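Local coordinates for protein probable uracil-DNA glycosylase (Acanthamoeba polyphaga mimivirus, PDB 5X55) that is a probable DNA glycosylase of a giant virus, belonging to the uracil-DNA glycosylase superfamily and built round a parallel beta sheet flanked by helices, at residues A[144-149]-A[276-281]; A[188-193]-A[296-301]. All blocks are in the same frame, centred on the assembly; numbering follows the deposited sequence.

Contact 1 (A[144-149]-A[276-281])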
# COMPACT_ATOMS: atom_id res chain seq x y z
N LYS A 144 -20.66 -8.85 -3.01
CA LYS A 144 -19.99 -10.04 -3.54
C LYS A 144 -20.08 -11.18 -2.53
O LYS A 144 -20.17 -10.97 -1.33
CB LYS A 144 -18.52 -9.75 -3.85
CG LYS A 144 -18.30 -8.56 -4.75
CD LYS A 144 -18.72 -8.85 -6.17
CE LYS A 144 -17.55 -8.59 -7.13
NZ LYS A 144 -16.36 -9.46 -6.87
N THR A 145 -20.01 -12.42 -3.03
CA THR A 145 -20.17 -13.55 -2.12
C THR A 145 -18.93 -13.75 -1.25
O THR A 145 -19.05 -14.27 -0.14
CB THR A 145 -20.51 -14.83 -2.87
OG1 THR A 145 -19.41 -15.26 -3.68
CG2 THR A 145 -21.74 -14.62 -3.76
N TYR A 146 -17.74 -13.33 -1.71
CA TYR A 146 -16.56 -13.51 -0.87
C TYR A 146 -16.57 -12.62 0.38
O TYR A 146 -15.92 -12.95 1.37
CB TYR A 146 -15.27 -13.27 -1.69
CG TYR A 146 -15.01 -11.81 -2.06
CD1 TYR A 146 -14.54 -10.91 -1.10
CD2 TYR A 146 -15.24 -11.34 -3.34
CE1 TYR A 146 -14.32 -9.57 -1.41
CE2 TYR A 146 -15.01 -10.00 -3.66
CZ TYR A 146 -14.55 -9.13 -2.68
OH TYR A 146 -14.33 -7.81 -2.98
N PHE A 147 -17.30 -11.50 0.36
CA PHE A 147 -17.13 -10.51 1.44
C PHE A 147 -17.54 -11.02 2.82
O PHE A 147 -16.79 -10.80 3.79
CB PHE A 147 -17.86 -9.22 1.08
CG PHE A 147 -17.60 -8.11 2.04
CD1 PHE A 147 -16.48 -7.31 1.91
CD2 PHE A 147 -18.46 -7.88 3.10
CE1 PHE A 147 -16.24 -6.29 2.79
CE2 PHE A 147 -18.21 -6.88 3.99
CZ PHE A 147 -17.10 -6.08 3.83
N PRO A 148 -18.70 -11.67 3.00
CA PRO A 148 -18.95 -12.30 4.31
C PRO A 148 -17.89 -13.31 4.68
O PRO A 148 -17.57 -13.42 5.87
CB PRO A 148 -20.33 -12.96 4.13
CG PRO A 148 -21.00 -12.13 3.09
CD PRO A 148 -19.89 -11.76 2.12
N GLN A 149 -17.32 -14.03 3.71
CA GLN A 149 -16.22 -14.93 4.05
C GLN A 149 -15.04 -14.17 4.63
O GLN A 149 -14.43 -14.61 5.61
CB GLN A 149 -15.79 -15.74 2.83
CG GLN A 149 -16.77 -16.83 2.43
CD GLN A 149 -16.60 -17.29 0.98
OE1 GLN A 149 -15.49 -17.28 0.44
NE2 GLN A 149 -17.70 -17.69 0.35
N THR A 276 -8.69 -6.90 -2.98
CA THR A 276 -7.69 -6.10 -3.70
C THR A 276 -7.94 -6.14 -5.21
O THR A 276 -7.79 -5.11 -5.89
CB THR A 276 -6.28 -6.59 -3.36
OG1 THR A 276 -6.06 -6.46 -1.95
CG2 THR A 276 -5.23 -5.77 -4.10
N ALA A 277 -8.36 -7.28 -5.75
CA ALA A 277 -8.69 -7.33 -7.17
C ALA A 277 -9.83 -6.38 -7.50
O ALA A 277 -9.77 -5.64 -8.49
CB ALA A 277 -9.03 -8.75 -7.60
N ASP A 278 -10.88 -6.37 -6.67
CA ASP A 278 -11.98 -5.43 -6.89
C ASP A 278 -11.54 -3.98 -6.69
O ASP A 278 -12.09 -3.08 -7.33
CB ASP A 278 -13.15 -5.77 -5.97
CG ASP A 278 -13.99 -6.93 -6.49
OD1 ASP A 278 -13.93 -7.22 -7.71
OD2 ASP A 278 -14.70 -7.55 -5.68
N LEU A 279 -10.57 -3.73 -5.82
CA LEU A 279 -10.08 -2.36 -5.65
C LEU A 279 -9.34 -1.89 -6.90
O LEU A 279 -9.61 -0.79 -7.41
CB LEU A 279 -9.19 -2.30 -4.40
CG LEU A 279 -8.46 -1.02 -4.04
CD1 LEU A 279 -9.39 0.20 -4.10
CD2 LEU A 279 -7.81 -1.18 -2.65
N ILE A 280 -8.44 -2.73 -7.42
CA ILE A 280 -7.73 -2.40 -8.66
C ILE A 280 -8.73 -2.18 -9.79
O ILE A 280 -8.67 -1.18 -10.52
CB ILE A 280 -6.72 -3.51 -9.05
CG1 ILE A 280 -5.80 -3.91 -7.88
CG2 ILE A 280 -5.94 -3.13 -10.30
CD1 ILE A 280 -4.89 -2.86 -7.43
N ASP A 281 -9.67 -3.13 -9.95
CA ASP A 281 -10.63 -3.05 -11.05
C ASP A 281 -11.50 -1.81 -10.92
O ASP A 281 -11.82 -1.16 -11.92
CB ASP A 281 -11.49 -4.31 -11.11
CG ASP A 281 -10.67 -5.56 -11.43
OD1 ASP A 281 -9.53 -5.41 -11.93
OD2 ASP A 281 -11.16 -6.68 -11.17

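Contact 2 (A[188-193]-A[296-301])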
# COMPACT_ATOMS: atom_id res chain seq x y z
N LEU A 188 1.89 -0.58 -5.03
CA LEU A 188 1.52 -1.77 -4.29
C LEU A 188 2.67 -2.32 -3.46
O LEU A 188 3.78 -2.51 -3.97
CB LEU A 188 1.02 -2.84 -5.24
CG LEU A 188 -0.36 -2.46 -5.74
CD1 LEU A 188 -0.57 -3.12 -7.07
CD2 LEU A 188 -1.40 -2.89 -4.70
N GLY A 189 2.40 -2.57 -2.19
CA GLY A 189 3.20 -3.49 -1.41
C GLY A 189 2.56 -4.88 -1.42
O GLY A 189 1.50 -5.13 -1.98
N GLN A 190 3.25 -5.80 -0.78
CA GLN A 190 2.74 -7.16 -0.71
C GLN A 190 2.05 -7.36 0.64
O GLN A 190 0.84 -7.18 0.73
CB GLN A 190 3.88 -8.14 -0.93
CG GLN A 190 3.44 -9.58 -1.06
CD GLN A 190 4.61 -10.49 -1.40
OE1 GLN A 190 4.87 -10.78 -2.56
NE2 GLN A 190 5.33 -10.95 -0.37
N ASP A 191 2.81 -7.66 1.69
CA ASP A 191 2.24 -7.82 3.02
C ASP A 191 2.66 -6.67 3.94
O ASP A 191 3.69 -6.02 3.71
CB ASP A 191 2.67 -9.19 3.61
CG ASP A 191 2.25 -10.37 2.72
OD1 ASP A 191 3.12 -11.02 2.09
OD2 ASP A 191 1.03 -10.64 2.63
N PRO A 192 1.88 -6.36 4.98
CA PRO A 192 2.30 -5.33 5.93
C PRO A 192 3.53 -5.80 6.70
O PRO A 192 3.81 -7.00 6.80
CB PRO A 192 1.09 -5.16 6.86
CG PRO A 192 -0.04 -5.97 6.26
CD PRO A 192 0.61 -7.01 5.38
N TYR A 193 4.28 -4.82 7.23
CA TYR A 193 5.42 -5.15 8.08
C TYR A 193 4.94 -5.98 9.26
O TYR A 193 3.92 -5.63 9.88
CB TYR A 193 6.13 -3.92 8.60
CG TYR A 193 6.79 -3.09 7.53
CD1 TYR A 193 7.74 -3.63 6.68
CD2 TYR A 193 6.44 -1.75 7.36
CE1 TYR A 193 8.35 -2.86 5.68
CE2 TYR A 193 7.05 -0.96 6.39
CZ TYR A 193 7.99 -1.52 5.55
OH TYR A 193 8.57 -0.73 4.57
N GLY A 296 8.72 -5.59 -8.02
CA GLY A 296 8.69 -7.01 -7.76
C GLY A 296 7.63 -7.75 -8.56
O GLY A 296 6.72 -7.16 -9.16
N ALA A 297 7.75 -9.07 -8.57
CA ALA A 297 6.94 -9.91 -9.46
C ALA A 297 5.48 -9.95 -9.03
O ALA A 297 4.57 -9.95 -9.87
CB ALA A 297 7.53 -11.32 -9.51
N HIS A 298 5.23 -9.99 -7.72
CA HIS A 298 3.86 -10.01 -7.21
C HIS A 298 3.09 -8.73 -7.60
O HIS A 298 1.96 -8.80 -8.11
CB HIS A 298 3.90 -10.18 -5.69
CG HIS A 298 2.56 -10.04 -5.06
ND1 HIS A 298 1.61 -11.04 -5.13
CD2 HIS A 298 1.97 -9.00 -4.43
CE1 HIS A 298 0.50 -10.63 -4.53
NE2 HIS A 298 0.70 -9.40 -4.09
N ALA A 299 3.68 -7.56 -7.35
CA ALA A 299 3.03 -6.32 -7.75
C ALA A 299 2.81 -6.28 -9.26
O ALA A 299 1.79 -5.77 -9.74
CB ALA A 299 3.86 -5.12 -7.27
N HIS A 300 3.75 -6.85 -10.02
CA HIS A 300 3.65 -6.86 -11.48
C HIS A 300 2.49 -7.73 -11.96
O HIS A 300 1.74 -7.34 -12.88
CB HIS A 300 4.97 -7.35 -12.06
CG HIS A 300 4.98 -7.37 -13.56
ND1 HIS A 300 5.41 -8.46 -14.28
CD2 HIS A 300 4.59 -6.44 -14.46
CE1 HIS A 300 5.31 -8.19 -15.57
NE2 HIS A 300 4.82 -6.97 -15.70
N LYS A 301 2.33 -8.91 -11.35
CA LYS A 301 1.15 -9.70 -11.63
C LYS A 301 -0.10 -8.88 -11.38
O LYS A 301 -0.98 -8.80 -12.25
CB LYS A 301 1.13 -10.97 -10.77
CG LYS A 301 -0.23 -11.67 -10.81
CD LYS A 301 -0.15 -13.12 -10.35
CE LYS A 301 -0.02 -13.23 -8.83
NZ LYS A 301 -1.21 -12.66 -8.14

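Contact 1 (A[144-149]-A[276-281])
Asp278 meets Lys144 and Tyr146 through a single carboxylate oxygen, a worked example of one acidic side chain joining helix 273-286 to the turn and helix at 144-149 by two kinds of polar bond. Along 276-281, Thr276 turns away from this partner, and its hydroxyl is hydrogen-bonded to the backbone carbonyls of Ser256 and Trp272, which must share its single proton. Asp278, two residues on, points at 144-149, and its OD2 does the work on two sides. On the syn side lies Lys144 NZ, 2.8 Å from Asp278 OD2 in a salt bridge that is also a hydrogen bond; the lysine chain is bent beyond CG to bring the ammonium there. On the anti side Tyr146 OH donates to Asp278 OD2 at 2.7 Å, 20° out of the carboxylate plane. The phenol reaches over because CG sits between the backbone N and the carbonyl carbon (chi1 72°). Asp278 OD2 and Lys144 NZ both lie at the edge of the Tyr146 ring, near its plane, with ring and carboxylate planes 36° apart. Two donors on one oxygen hold the buried carboxylate in place and would be expected to favour its charged form. Further along, Leu279 packs on Trp134 and Phe137, and Asp281 pairs with Arg305. The arrangement is a salt bridge reinforced by a tyrosine hydrogen bond, joining the segment that leads into helix 146-159 to helix 273-286 of this alpha/beta fold.

Contact 2 (A[188-193]-A[296-301])
Gln190 lies against His298 in a CH-pi contact, an instance of a polar side chain using its carbon atoms to cover a ring. The CH-pi part comes from Gln190 CG, which stands over one face of the imidazole, 4.1 Å from the ring centroid of His298 and 29° off the ring normal. Gln190 CG lies anti to the backbone N (chi1 -172°) and the chain stays extended beyond it, which sets the amide beside the CB-CG end of the histidine. There Gln190 OE1 comes within 3.3 Å of His298 CB, in van der Waals contact, while the amide plane stands nearly upright to the ring at 82°. Of the polar bonds, the amide makes a weak one inside its own segment, from Gln190 NE2 to Asp191 OD1 at 3.3 Å. The imidazole is held from elsewhere: His298 NE2 pairs with Ser256 OG, which also bonds weakly with the carbonyls of Gly189 and Gln190. The apolar share is buried, with Leu188 CB 4.2 Å from Ala299 CB. In sequence, 189-193 is the Gly-Gln-Asp-Pro-Tyr signature of family 1 uracil-DNA glycosylases. It begins at the C-terminal end of strand 185-189, between strands 251-255 and 291-295 in the parallel sheet, and its Gln190 lies against helix 297-303, which follows directly on strand 291-295, with Gly296 at its N-cap.

How the contacts relate
Contact 1 and contact 2 illustrate how one fold combines different joints: a salt bridge between a turn and a helix towards the outside, a CH-pi contact beside the sheet within. Their centres lie 18 Å apart, about 17 Å and 9 Å respectively from the centre of the chain, and their nearest atoms are about 4 Å apart without touching. In sequence the segments alternate, 144-149, 188-193, 276-281 and 296-301, so the connections cross. Ser256 links the two surroundings, its carbonyl bonding Thr276 and its hydroxyl His298. Contact 2 carries the signature loop, which in relatives forms part of the active site; contact 1 lies farther out.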